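Local coordinates for protein putative aldehyde dehydrogenase AldY (Bacillus subtilis, PDB 4DNG) that probably oxidises aldehydes to carboxylates with NAD(+) as cofactor and may help protect cells against stress from ethanol and related compounds, at residues 115-119 with 165-170; 248-252 with 466-470; 10-15 with 191-195; 156-161 with 185-190. All blocks are in the same frame, centred on the assembly; numbering follows the deposited sequence.

Contact 1: 115-119 with 165-170; sequences AMTYT and APAIAL
A115 and A169 meet methyl to methyl, with CB of A115 4.1 Å from CB of A169. They join helix 98-118 and helix 156-169 near their C-terminal ends, both in the NAD-binding domain of the aldehyde dehydrogenase fold. The small side chains let the backbones come close: CA of T119 is 4.9 Å from CA of A169. T119 also rests its CG2 on this alanine, 4.0 Å from A169 CB. Y118 packs beside P166, both side chains pointing the same way. Y118 OH is 3.7 Å from P166 CB, and P166 CA lies at the edge of the ring. L170 adds its CD2, 3.6 Å from the backbone O of Y118.

Further out, L72 of helix 65-81 touches A115. V465 of helix 462-468 touches Y118, and F468 covers P166 and L170. R68 makes weak hydrogen bonds to the backbone O atoms of both segments, at T119 and A169. The Y118 ring is folded back over its own helix, with CG between backbone N and carbonyl carbon (chi1 53°). One ring face lies over A115 O. That oxygen accepts Y118 N and T119 OG1 (2.9 Å from A115 O) from opposite faces of its plane.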
loop_
_atom_site.group_PDB
_atom_site.type_symbol
_atom_site.label_atom_id
_atom_site.label_comp_id
_atom_site.label_asym_id
_atom_site.label_seq_id
_atom_site.Cartn_x
_atom_site.Cartn_y
_atom_site.Cartn_z
ATOM N N ALA A 115 -19.341 8.901 -6.229
ATOM C CA ALA A 115 -18.910 7.880 -7.193
ATOM C C ALA A 115 -19.202 8.225 -8.656
ATOM O O ALA A 115 -18.355 8.023 -9.534
ATOM C CB ALA A 115 -19.514 6.533 -6.842
ATOM N N MET A 116 -20.396 8.746 -8.911
ATOM C CA MET A 116 -20.788 9.151 -10.247
ATOM C C MET A 116 -19.838 10.164 -10.897
ATOM O O MET A 116 -19.710 10.198 -12.119
ATOM C CB MET A 116 -22.199 9.721 -10.217
ATOM C CG MET A 116 -23.270 8.693 -9.916
ATOM S SD MET A 116 -24.880 9.480 -9.843
ATOM C CE MET A 116 -25.623 8.656 -8.438
ATOM N N THR A 117 -19.179 10.984 -10.084
ATOM C CA THR A 117 -18.281 12.018 -10.594
ATOM C C THR A 117 -16.974 11.438 -11.133
ATOM O O THR A 117 -16.272 12.087 -11.913
ATOM C CB THR A 117 -17.946 13.081 -9.529
ATOM O OG1 THR A 117 -17.133 12.504 -8.499
ATOM C CG2 THR A 117 -19.218 13.659 -8.920
ATOM N N TYR A 118 -16.643 10.219 -10.730
ATOM C CA TYR A 118 -15.402 9.624 -11.215
ATOM C C TYR A 118 -15.522 8.270 -11.924
ATOM O O TYR A 118 -14.511 7.685 -12.323
ATOM C CB TYR A 118 -14.330 9.606 -10.123
ATOM C CG TYR A 118 -14.746 8.971 -8.829
ATOM C CD1 TYR A 118 -15.096 7.627 -8.778
ATOM C CD2 TYR A 118 -14.757 9.703 -7.649
ATOM C CE1 TYR A 118 -15.453 7.027 -7.586
ATOM C CE2 TYR A 118 -15.128 9.117 -6.450
ATOM C CZ TYR A 118 -15.470 7.776 -6.427
ATOM O OH TYR A 118 -15.838 7.164 -5.258
ATOM N N THR A 119 -16.752 7.797 -12.103
ATOM C CA THR A 119 -17.008 6.636 -12.942
ATOM C C THR A 119 -16.363 6.844 -14.315
ATOM O O THR A 119 -15.971 5.888 -14.982
ATOM C CB THR A 119 -18.514 6.415 -13.161
ATOM O OG1 THR A 119 -19.260 7.109 -12.156
ATOM C CG2 THR A 119 -18.841 4.947 -13.106
ATOM N N ALA A 165 -19.191 1.261 -3.422
ATOM C CA ALA A 165 -19.543 2.173 -4.529
ATOM C C ALA A 165 -18.360 2.577 -5.443
ATOM O O ALA A 165 -18.478 2.518 -6.660
ATOM C CB ALA A 165 -20.318 3.389 -4.014
ATOM N N PRO A 166 -17.212 2.978 -4.864
ATOM C CA PRO A 166 -16.039 3.169 -5.736
ATOM C C PRO A 166 -15.616 1.898 -6.485
ATOM O O PRO A 166 -15.302 1.952 -7.676
ATOM C CB PRO A 166 -14.934 3.596 -4.767
ATOM C CG PRO A 166 -15.505 3.454 -3.387
ATOM C CD PRO A 166 -16.992 3.530 -3.518
ATOM N N ALA A 167 -15.626 0.761 -5.800
ATOM C CA ALA A 167 -15.293 -0.506 -6.433
ATOM C C ALA A 167 -16.095 -0.709 -7.715
ATOM O O ALA A 167 -15.535 -0.897 -8.800
ATOM C CB ALA A 167 -15.553 -1.652 -5.480
ATOM N N ILE A 168 -17.415 -0.675 -7.571
ATOM C CA ILE A 168 -18.301 -0.873 -8.702
ATOM C C ILE A 168 -18.178 0.252 -9.751
ATOM O O ILE A 168 -18.200 -0.012 -10.951
ATOM C CB ILE A 168 -19.753 -1.077 -8.223
ATOM C CG1 ILE A 168 -19.873 -2.467 -7.587
ATOM C CG2 ILE A 168 -20.742 -0.866 -9.370
ATOM C CD1 ILE A 168 -21.069 -2.622 -6.675
ATOM N N ALA A 169 -18.015 1.489 -9.297
ATOM C CA ALA A 169 -17.837 2.623 -10.196
ATOM C C ALA A 169 -16.668 2.426 -11.146
ATOM O O ALA A 169 -16.719 2.849 -12.302
ATOM C CB ALA A 169 -17.627 3.890 -9.394
ATOM N N LEU A 170 -15.614 1.777 -10.653
ATOM C CA LEU A 170 -14.362 1.698 -11.390
ATOM C C LEU A 170 -14.129 0.310 -11.973
ATOM O O LEU A 170 -12.985 -0.126 -12.187
ATOM C CB LEU A 170 -13.207 2.174 -10.496
ATOM C CG LEU A 170 -13.352 3.650 -10.079
ATOM C CD1 LEU A 170 -12.544 3.978 -8.841
ATOM C CD2 LEU A 170 -12.972 4.572 -11.233
#

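Contact 2: 248-252 with 466-470; sequences KRMAL and EEFTV
R249 reaches E467 and T469 because CG stands beside its backbone N, anti to the carbonyl carbon (chi1 -54°), and the chain then bends at chi2 and chi3. This swings the guanidinium off strand 249-254 to the place where helix 462-468 gives way to strand 469-477. NH1 does most of the work. R249 NH1 donates to E467 O at 2.6 Å, almost straight at 175°, and to T469 O at 2.7 Å, at 153°. E467 O lies in the guanidinium plane, whereas T469 O is tilted from it. NH1 stands above the plane of each carbonyl. R249 NE adds a weak bond to E467 O at 3.4 Å. Two backbone oxygens of the helix-strand junction thus share one cationic group, which fixes its rotation. A methionine here would probably leave the oxygens of E467 and T469 without this donor and the junction less firmly tied to strand 249-254.

E467 runs extended beyond CG, and its OE2 comes 3.6 Å from A251 CB. L144 and L226 touch the R249 side chain. M250 points the other way and packs on M250 of the second subunit. The side chain of A251 is about 7 Å from that of E253, the predicted active-site glutamate. The contact ties the C-terminal segment to the Rossmann-like NAD-binding domain of aldehyde dehydrogenases, where strand 249-254 runs parallel to strand 226-231. Strand 469-477 runs antiparallel to strand 135-150, consistent with the oligomerisation region of this family.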
loop_
_atom_site.group_PDB
_atom_site.type_symbol
_atom_site.label_atom_id
_atom_site.label_comp_id
_atom_site.label_asym_id
_atom_site.label_seq_id
_atom_site.Cartn_x
_atom_site.Cartn_y
_atom_site.Cartn_z
ATOM N N LYS A 248 -1.341 -8.031 -1.695
ATOM C CA LYS A 248 -2.621 -7.408 -1.995
ATOM C C LYS A 248 -2.616 -5.974 -1.429
ATOM O O LYS A 248 -1.953 -5.695 -0.436
ATOM C CB LYS A 248 -3.757 -8.181 -1.334
ATOM C CG LYS A 248 -3.800 -9.696 -1.535
ATOM C CD LYS A 248 -5.000 -10.256 -0.736
ATOM C CE LYS A 248 -5.200 -11.769 -0.895
ATOM N NZ LYS A 248 -5.144 -12.357 -2.278
ATOM N N ARG A 249 -3.353 -5.060 -2.049
ATOM C CA ARG A 249 -3.512 -3.724 -1.486
ATOM C C ARG A 249 -4.411 -3.804 -0.242
ATOM O O ARG A 249 -5.114 -4.774 -0.053
ATOM C CB ARG A 249 -4.079 -2.740 -2.526
ATOM C CG ARG A 249 -3.285 -2.673 -3.821
ATOM C CD ARG A 249 -3.085 -1.238 -4.279
ATOM N NE ARG A 249 -4.257 -0.689 -4.959
ATOM C CZ ARG A 249 -4.343 -0.466 -6.270
ATOM N NH1 ARG A 249 -5.463 0.036 -6.771
ATOM N NH2 ARG A 249 -3.328 -0.732 -7.085
ATOM N N MET A 250 -4.368 -2.800 0.622
ATOM C CA MET A 250 -5.138 -2.861 1.831
ATOM C C MET A 250 -5.591 -1.492 2.339
ATOM O O MET A 250 -4.792 -0.607 2.587
ATOM C CB MET A 250 -4.434 -3.737 2.884
ATOM C CG MET A 250 -3.311 -3.130 3.692
ATOM S SD MET A 250 -2.419 -4.452 4.533
ATOM C CE MET A 250 -0.955 -4.602 3.512
ATOM N N ALA A 251 -6.901 -1.319 2.439
ATOM C CA ALA A 251 -7.480 -0.100 2.989
ATOM C C ALA A 251 -7.988 -0.445 4.376
ATOM O O ALA A 251 -9.119 -0.886 4.558
ATOM C CB ALA A 251 -8.622 0.406 2.105
ATOM N N LEU A 252 -7.119 -0.266 5.349
ATOM C CA LEU A 252 -7.414 -0.599 6.715
ATOM C C LEU A 252 -7.812 0.647 7.499
ATOM O O LEU A 252 -7.193 1.695 7.367
ATOM C CB LEU A 252 -6.197 -1.287 7.347
ATOM C CG LEU A 252 -5.687 -2.554 6.672
ATOM C CD1 LEU A 252 -4.604 -3.208 7.526
ATOM C CD2 LEU A 252 -6.819 -3.549 6.383
ATOM N N GLU A 466 -7.341 6.118 -7.355
ATOM C CA GLU A 466 -6.068 5.385 -7.333
ATOM C C GLU A 466 -6.191 4.077 -6.546
ATOM O O GLU A 466 -5.562 3.092 -6.909
ATOM C CB GLU A 466 -4.917 6.216 -6.734
ATOM C CG GLU A 466 -4.775 7.660 -7.218
ATOM C CD GLU A 466 -4.431 7.796 -8.700
ATOM O OE1 GLU A 466 -3.711 6.936 -9.259
ATOM O OE2 GLU A 466 -4.879 8.793 -9.310
ATOM N N GLU A 467 -6.998 4.070 -5.479
ATOM C CA GLU A 467 -7.091 2.907 -4.584
ATOM C C GLU A 467 -7.777 1.741 -5.263
ATOM O O GLU A 467 -7.389 0.595 -5.069
ATOM C CB GLU A 467 -7.806 3.244 -3.263
ATOM C CG GLU A 467 -6.930 3.826 -2.154
ATOM C CD GLU A 467 -7.713 4.115 -0.865
ATOM O OE1 GLU A 467 -8.003 5.302 -0.582
ATOM O OE2 GLU A 467 -8.052 3.159 -0.130
ATOM N N PHE A 468 -8.769 2.043 -6.093
ATOM C CA PHE A 468 -9.604 1.012 -6.718
ATOM C C PHE A 468 -9.287 0.808 -8.189
ATOM O O PHE A 468 -9.974 0.057 -8.885
ATOM C CB PHE A 468 -11.096 1.323 -6.500
ATOM C CG PHE A 468 -11.518 1.197 -5.062
ATOM C CD1 PHE A 468 -11.952 -0.025 -4.556
ATOM C CD2 PHE A 468 -11.440 2.292 -4.204
ATOM C CE1 PHE A 468 -12.324 -0.153 -3.223
ATOM C CE2 PHE A 468 -11.804 2.170 -2.877
ATOM C CZ PHE A 468 -12.244 0.945 -2.384
ATOM N N THR A 469 -8.237 1.464 -8.669
ATOM C CA THR A 469 -7.795 1.232 -10.046
ATOM C C THR A 469 -6.333 0.927 -10.099
ATOM O O THR A 469 -5.596 1.264 -9.168
ATOM C CB THR A 469 -8.066 2.429 -10.976
ATOM O OG1 THR A 469 -7.284 3.564 -10.558
ATOM C CG2 THR A 469 -9.559 2.770 -10.988
ATOM N N VAL A 470 -5.917 0.290 -11.192
ATOM C CA VAL A 470 -4.498 0.120 -11.468
ATOM C C VAL A 470 -3.994 1.038 -12.597
ATOM O O VAL A 470 -4.723 1.424 -13.525
ATOM C CB VAL A 470 -4.150 -1.354 -11.701
ATOM C CG1 VAL A 470 -4.540 -1.794 -13.105
ATOM C CG2 VAL A 470 -2.670 -1.597 -11.428
#

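Contact 3: 10-15 with 191-195; sequences FINGKW and AKAFE
F10 meets the helix first: its CB is 3.8 Å from A191 CB. CG lies anti to the backbone N (chi1 -174°), which directs the ring along the helix until F10 CZ is 3.9 Å from E195 CB. The F10 backbone is also bonded to V206 of strand 204-206. The chain then reverses through a type I' beta turn from I11 to K14, closed by K14 N to I11 O at 2.7 Å. This is a two-stranded beta hairpin, laid against the side of helix 183-196. G13 sits in the turn with positive phi. K14 N lies over one face of the F10 ring, towards the rim.

W15 follows on the second strand. F10 turns a ring edge to the indole, with F10 CD1 over its centre. W15 NE1 donates to E195 OE1 at 3.2 Å and 151°, with the oxygen near the ring plane and met on its syn side. W15 CH2 is 4.0 Å from A191 CB, and CZ2 touches K192 CD, while K192 NZ turns to Y78. Replacing W15 with alanine is likely to leave the E195 carboxylate without this donor and the F10 edge without the indole face it points into.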
loop_
_atom_site.group_PDB
_atom_site.type_symbol
_atom_site.label_atom_id
_atom_site.label_comp_id
_atom_site.label_asym_id
_atom_site.label_seq_id
_atom_site.Cartn_x
_atom_site.Cartn_y
_atom_site.Cartn_z
ATOM N N PHE A 10 -26.400 -12.585 -0.936
ATOM C CA PHE A 10 -26.727 -12.280 -2.310
ATOM C C PHE A 10 -25.478 -12.660 -3.074
ATOM O O PHE A 10 -24.480 -11.942 -3.025
ATOM C CB PHE A 10 -27.092 -10.806 -2.489
ATOM C CG PHE A 10 -27.579 -10.444 -3.865
ATOM C CD1 PHE A 10 -28.907 -10.611 -4.223
ATOM C CD2 PHE A 10 -26.718 -9.887 -4.798
ATOM C CE1 PHE A 10 -29.362 -10.267 -5.503
ATOM C CE2 PHE A 10 -27.171 -9.531 -6.078
ATOM C CZ PHE A 10 -28.495 -9.715 -6.429
ATOM N N ILE A 11 -25.552 -13.816 -3.740
ATOM C CA ILE A 11 -24.481 -14.357 -4.562
ATOM C C ILE A 11 -24.961 -14.507 -6.009
ATOM O O ILE A 11 -26.082 -14.951 -6.260
ATOM C CB ILE A 11 -23.928 -15.692 -3.973
ATOM C CG1 ILE A 11 -23.474 -15.484 -2.508
ATOM C CG2 ILE A 11 -22.747 -16.193 -4.792
ATOM C CD1 ILE A 11 -23.336 -16.741 -1.657
ATOM N N ASN A 12 -24.115 -14.080 -6.946
ATOM C CA ASN A 12 -24.352 -14.213 -8.391
ATOM C C ASN A 12 -25.757 -13.838 -8.812
ATOM O O ASN A 12 -26.363 -14.494 -9.654
ATOM C CB ASN A 12 -24.007 -15.635 -8.872
ATOM C CG ASN A 12 -23.766 -15.718 -10.386
ATOM O OD1 ASN A 12 -23.388 -14.740 -11.047
ATOM N ND2 ASN A 12 -23.990 -16.902 -10.938
ATOM N N GLY A 13 -26.286 -12.787 -8.204
ATOM C CA GLY A 13 -27.575 -12.259 -8.605
ATOM C C GLY A 13 -28.722 -12.963 -7.933
ATOM O O GLY A 13 -29.873 -12.738 -8.309
ATOM N N LYS A 14 -28.425 -13.813 -6.944
ATOM C CA LYS A 14 -29.475 -14.589 -6.253
ATOM C C LYS A 14 -29.408 -14.528 -4.736
ATOM O O LYS A 14 -28.320 -14.516 -4.135
ATOM C CB LYS A 14 -29.427 -16.073 -6.641
ATOM C CG LYS A 14 -29.288 -16.399 -8.120
ATOM C CD LYS A 14 -30.627 -16.344 -8.817
ATOM C CE LYS A 14 -30.611 -17.256 -10.036
ATOM N NZ LYS A 14 -31.987 -17.475 -10.548
ATOM N N TRP A 15 -30.585 -14.549 -4.123
ATOM C CA TRP A 15 -30.710 -14.725 -2.675
ATOM C C TRP A 15 -30.497 -16.167 -2.374
ATOM O O TRP A 15 -31.230 -17.023 -2.844
ATOM C CB TRP A 15 -32.060 -14.202 -2.166
ATOM C CG TRP A 15 -32.171 -12.738 -2.491
ATOM C CD1 TRP A 15 -32.785 -12.148 -3.601
ATOM C CD2 TRP A 15 -31.539 -11.633 -1.770
ATOM N NE1 TRP A 15 -32.600 -10.783 -3.594
ATOM C CE2 TRP A 15 -31.881 -10.407 -2.512
ATOM C CE3 TRP A 15 -30.798 -11.530 -0.593
ATOM C CZ2 TRP A 15 -31.476 -9.155 -2.083
ATOM C CZ3 TRP A 15 -30.382 -10.259 -0.173
ATOM C CH2 TRP A 15 -30.719 -9.103 -0.898
ATOM N N ALA A 191 -27.297 -4.732 -1.202
ATOM C CA ALA A 191 -27.528 -5.705 -2.292
ATOM C C ALA A 191 -28.878 -5.491 -2.974
ATOM O O ALA A 191 -28.976 -5.488 -4.210
ATOM C CB ALA A 191 -27.401 -7.131 -1.794
ATOM N N LYS A 192 -29.917 -5.270 -2.183
ATOM C CA LYS A 192 -31.233 -5.012 -2.777
ATOM C C LYS A 192 -31.220 -3.767 -3.691
ATOM O O LYS A 192 -31.827 -3.748 -4.763
ATOM C CB LYS A 192 -32.304 -4.899 -1.686
ATOM C CG LYS A 192 -33.719 -4.741 -2.215
ATOM C CD LYS A 192 -34.434 -6.055 -2.489
ATOM C CE LYS A 192 -35.714 -5.826 -3.304
ATOM N NZ LYS A 192 -36.694 -4.838 -2.743
ATOM N N ALA A 193 -30.511 -2.733 -3.251
ATOM C CA ALA A 193 -30.407 -1.493 -4.001
ATOM C C ALA A 193 -29.743 -1.702 -5.351
ATOM O O ALA A 193 -30.204 -1.163 -6.355
ATOM C CB ALA A 193 -29.634 -0.467 -3.187
ATOM N N PHE A 194 -28.662 -2.487 -5.383
ATOM C CA PHE A 194 -27.926 -2.654 -6.615
ATOM C C PHE A 194 -28.633 -3.612 -7.551
ATOM O O PHE A 194 -28.558 -3.471 -8.788
ATOM C CB PHE A 194 -26.477 -3.064 -6.338
ATOM C CG PHE A 194 -25.590 -1.900 -6.009
ATOM C CD1 PHE A 194 -25.107 -1.070 -7.020
ATOM C CD2 PHE A 194 -25.281 -1.595 -4.685
ATOM C CE1 PHE A 194 -24.301 0.021 -6.717
ATOM C CE2 PHE A 194 -24.471 -0.516 -4.377
ATOM C CZ PHE A 194 -23.984 0.294 -5.386
ATOM N N GLU A 195 -29.344 -4.565 -6.956
ATOM C CA GLU A 195 -30.170 -5.459 -7.733
ATOM C C GLU A 195 -31.264 -4.628 -8.400
ATOM O O GLU A 195 -31.502 -4.734 -9.613
ATOM C CB GLU A 195 -30.772 -6.564 -6.857
ATOM C CG GLU A 195 -32.080 -7.123 -7.425
ATOM C CD GLU A 195 -32.595 -8.315 -6.668
ATOM O OE1 GLU A 195 -32.819 -8.178 -5.451
ATOM O OE2 GLU A 195 -32.792 -9.379 -7.298
#

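Contact 4: 156-161 with 185-190; sequences PMNLSM and SGGTII
M157 lies across the first two turns of helix 183-196, touching S185, I189 and I190. Helices 156-169 and 183-196 are consecutive connections of the Rossmann-like NAD-binding domain. Each lies between parallel neighbouring strands, in the order 135-150, 173-177 and 204-206, as in beta-alpha-beta units. The axes of segments 156-161 and 185-190 approach to 7.9 Å and cross at -68°.

The M157 chain starts anti to the backbone N (chi1 176°), runs extended through chi2 and bends only at chi3 (-64°). Its CB rests against S185 O. M157 CG follows, 4.1 Å from I190 CD1, where the two side chains slide past each other in opposite directions. The bend then turns M157 CE to I189 CG2, 3.8 Å away, the two side chains crossing at about a right angle. CE also stays close to S185 O. I86 and I90 of helix 83-94 also touch M157.

P156 CA and G186 CA come within 4.3 Å, and P156 CB is 3.6 Å from G186 CA. A CB on G186 would fall tight against P156 CB. E104 receives the backbone N atoms of M157 and N158 at the start of this helix. S160 OG is 2.9 Å from G186 O and is hydrogen-bonded to S151 and H176. H176 also binds G186 O, so it links both helices. M161, one turn on from M157, bends at chi2 and chi3 and brings its CE to I190 CG1 at 3.7 Å, while I190 CD1 lies 3.9 Å from S160 CB.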
loop_
_atom_site.group_PDB
_atom_site.type_symbol
_atom_site.label_atom_id
_atom_site.label_comp_id
_atom_site.label_asym_id
_atom_site.label_seq_id
_atom_site.Cartn_x
_atom_site.Cartn_y
_atom_site.Cartn_z
ATOM N N PRO A 156 -22.380 0.399 9.932
ATOM C CA PRO A 156 -22.271 -0.676 8.924
ATOM C C PRO A 156 -22.545 -0.224 7.483
ATOM O O PRO A 156 -21.818 -0.611 6.581
ATOM C CB PRO A 156 -23.365 -1.668 9.362
ATOM C CG PRO A 156 -24.329 -0.833 10.157
ATOM C CD PRO A 156 -23.419 0.085 10.929
ATOM N N MET A 157 -23.584 0.579 7.260
ATOM C CA MET A 157 -24.010 0.879 5.900
ATOM C C MET A 157 -23.077 1.889 5.223
ATOM O O MET A 157 -22.647 1.711 4.072
ATOM C CB MET A 157 -25.447 1.384 5.879
ATOM C CG MET A 157 -25.866 1.802 4.484
ATOM S SD MET A 157 -27.590 2.234 4.270
ATOM C CE MET A 157 -28.428 0.683 4.608
ATOM N N ASN A 158 -22.764 2.943 5.959
ATOM C CA ASN A 158 -21.852 3.952 5.492
ATOM C C ASN A 158 -20.497 3.339 5.094
ATOM O O ASN A 158 -20.020 3.561 3.973
ATOM C CB ASN A 158 -21.719 5.007 6.593
ATOM C CG ASN A 158 -20.626 6.004 6.329
ATOM O OD1 ASN A 158 -20.661 6.732 5.341
ATOM N ND2 ASN A 158 -19.650 6.059 7.228
ATOM N N LEU A 159 -19.903 2.547 5.989
ATOM C CA LEU A 159 -18.566 1.988 5.768
ATOM C C LEU A 159 -18.528 0.946 4.658
ATOM O O LEU A 159 -17.609 0.947 3.863
ATOM C CB LEU A 159 -17.974 1.399 7.071
ATOM C CG LEU A 159 -17.619 2.398 8.188
ATOM C CD1 LEU A 159 -16.999 1.708 9.396
ATOM C CD2 LEU A 159 -16.706 3.522 7.701
ATOM N N SER A 160 -19.513 0.051 4.631
ATOM C CA SER A 160 -19.704 -0.858 3.525
ATOM C C SER A 160 -19.741 -0.092 2.188
ATOM O O SER A 160 -18.975 -0.394 1.260
ATOM C CB SER A 160 -20.996 -1.677 3.726
ATOM O OG SER A 160 -20.903 -2.503 4.887
ATOM N N MET A 161 -20.616 0.905 2.080
ATOM C CA MET A 161 -20.768 1.607 0.808
ATOM C C MET A 161 -19.492 2.402 0.476
ATOM O O MET A 161 -19.180 2.661 -0.695
ATOM C CB MET A 161 -21.985 2.516 0.864
ATOM C CG MET A 161 -22.294 3.248 -0.417
ATOM S SD MET A 161 -22.868 2.001 -1.551
ATOM C CE MET A 161 -24.548 1.781 -0.955
ATOM N N SER A 185 -28.386 -3.872 7.422
ATOM C CA SER A 185 -27.979 -2.517 7.091
ATOM C C SER A 185 -26.579 -2.481 6.532
ATOM O O SER A 185 -26.271 -1.622 5.728
ATOM C CB SER A 185 -28.103 -1.590 8.290
ATOM O OG SER A 185 -27.744 -2.270 9.444
ATOM N N GLY A 186 -25.738 -3.428 6.939
ATOM C CA GLY A 186 -24.389 -3.507 6.409
ATOM C C GLY A 186 -24.238 -4.317 5.121
ATOM O O GLY A 186 -23.161 -4.331 4.528
ATOM N N GLY A 187 -25.290 -4.992 4.673
ATOM C CA GLY A 187 -25.180 -5.836 3.474
ATOM C C GLY A 187 -26.416 -5.981 2.615
ATOM O O GLY A 187 -26.417 -5.608 1.447
ATOM N N THR A 188 -27.483 -6.523 3.182
ATOM C CA THR A 188 -28.598 -6.970 2.327
ATOM C C THR A 188 -29.365 -5.828 1.650
ATOM O O THR A 188 -29.754 -5.945 0.478
ATOM C CB THR A 188 -29.579 -7.906 3.058
ATOM O OG1 THR A 188 -30.039 -7.277 4.261
ATOM C CG2 THR A 188 -28.899 -9.219 3.405
ATOM N N ILE A 189 -29.571 -4.734 2.385
ATOM C CA ILE A 189 -30.254 -3.561 1.850
ATOM C C ILE A 189 -29.459 -3.010 0.665
ATOM O O ILE A 189 -30.038 -2.662 -0.381
ATOM C CB ILE A 189 -30.469 -2.476 2.925
ATOM C CG1 ILE A 189 -31.540 -2.913 3.906
ATOM C CG2 ILE A 189 -30.890 -1.151 2.302
ATOM C CD1 ILE A 189 -31.565 -2.057 5.155
ATOM N N ILE A 190 -28.137 -2.969 0.824
ATOM C CA ILE A 190 -27.240 -2.498 -0.218
ATOM C C ILE A 190 -27.359 -3.421 -1.435
ATOM O O ILE A 190 -27.529 -2.944 -2.563
ATOM C CB ILE A 190 -25.787 -2.403 0.281
ATOM C CG1 ILE A 190 -25.603 -1.115 1.059
ATOM C CG2 ILE A 190 -24.814 -2.407 -0.889
ATOM C CD1 ILE A 190 -24.410 -1.117 1.993
#

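In the fold
Contact 3 opens first, at the N-terminal hairpin. Contact 1 opens next, at the end of helix 98-118, and contact 4 opens at the start of helix 156-169. Contact 1 closes at the end of that same helix, before contact 4 closes on helix 183-196, so the two cross. Contact 3 closes last of these, further along helix 183-196, and its loop encloses both. Contact 2 comes afterwards in series and brings the C-terminal segment back to strand 249-254. Helix 156-169 is shared by contacts 1 and 4, and helix 183-196 by contacts 3 and 4. Contact 2 touches contact 1 through F468 and T469, against P166, A167 and L170.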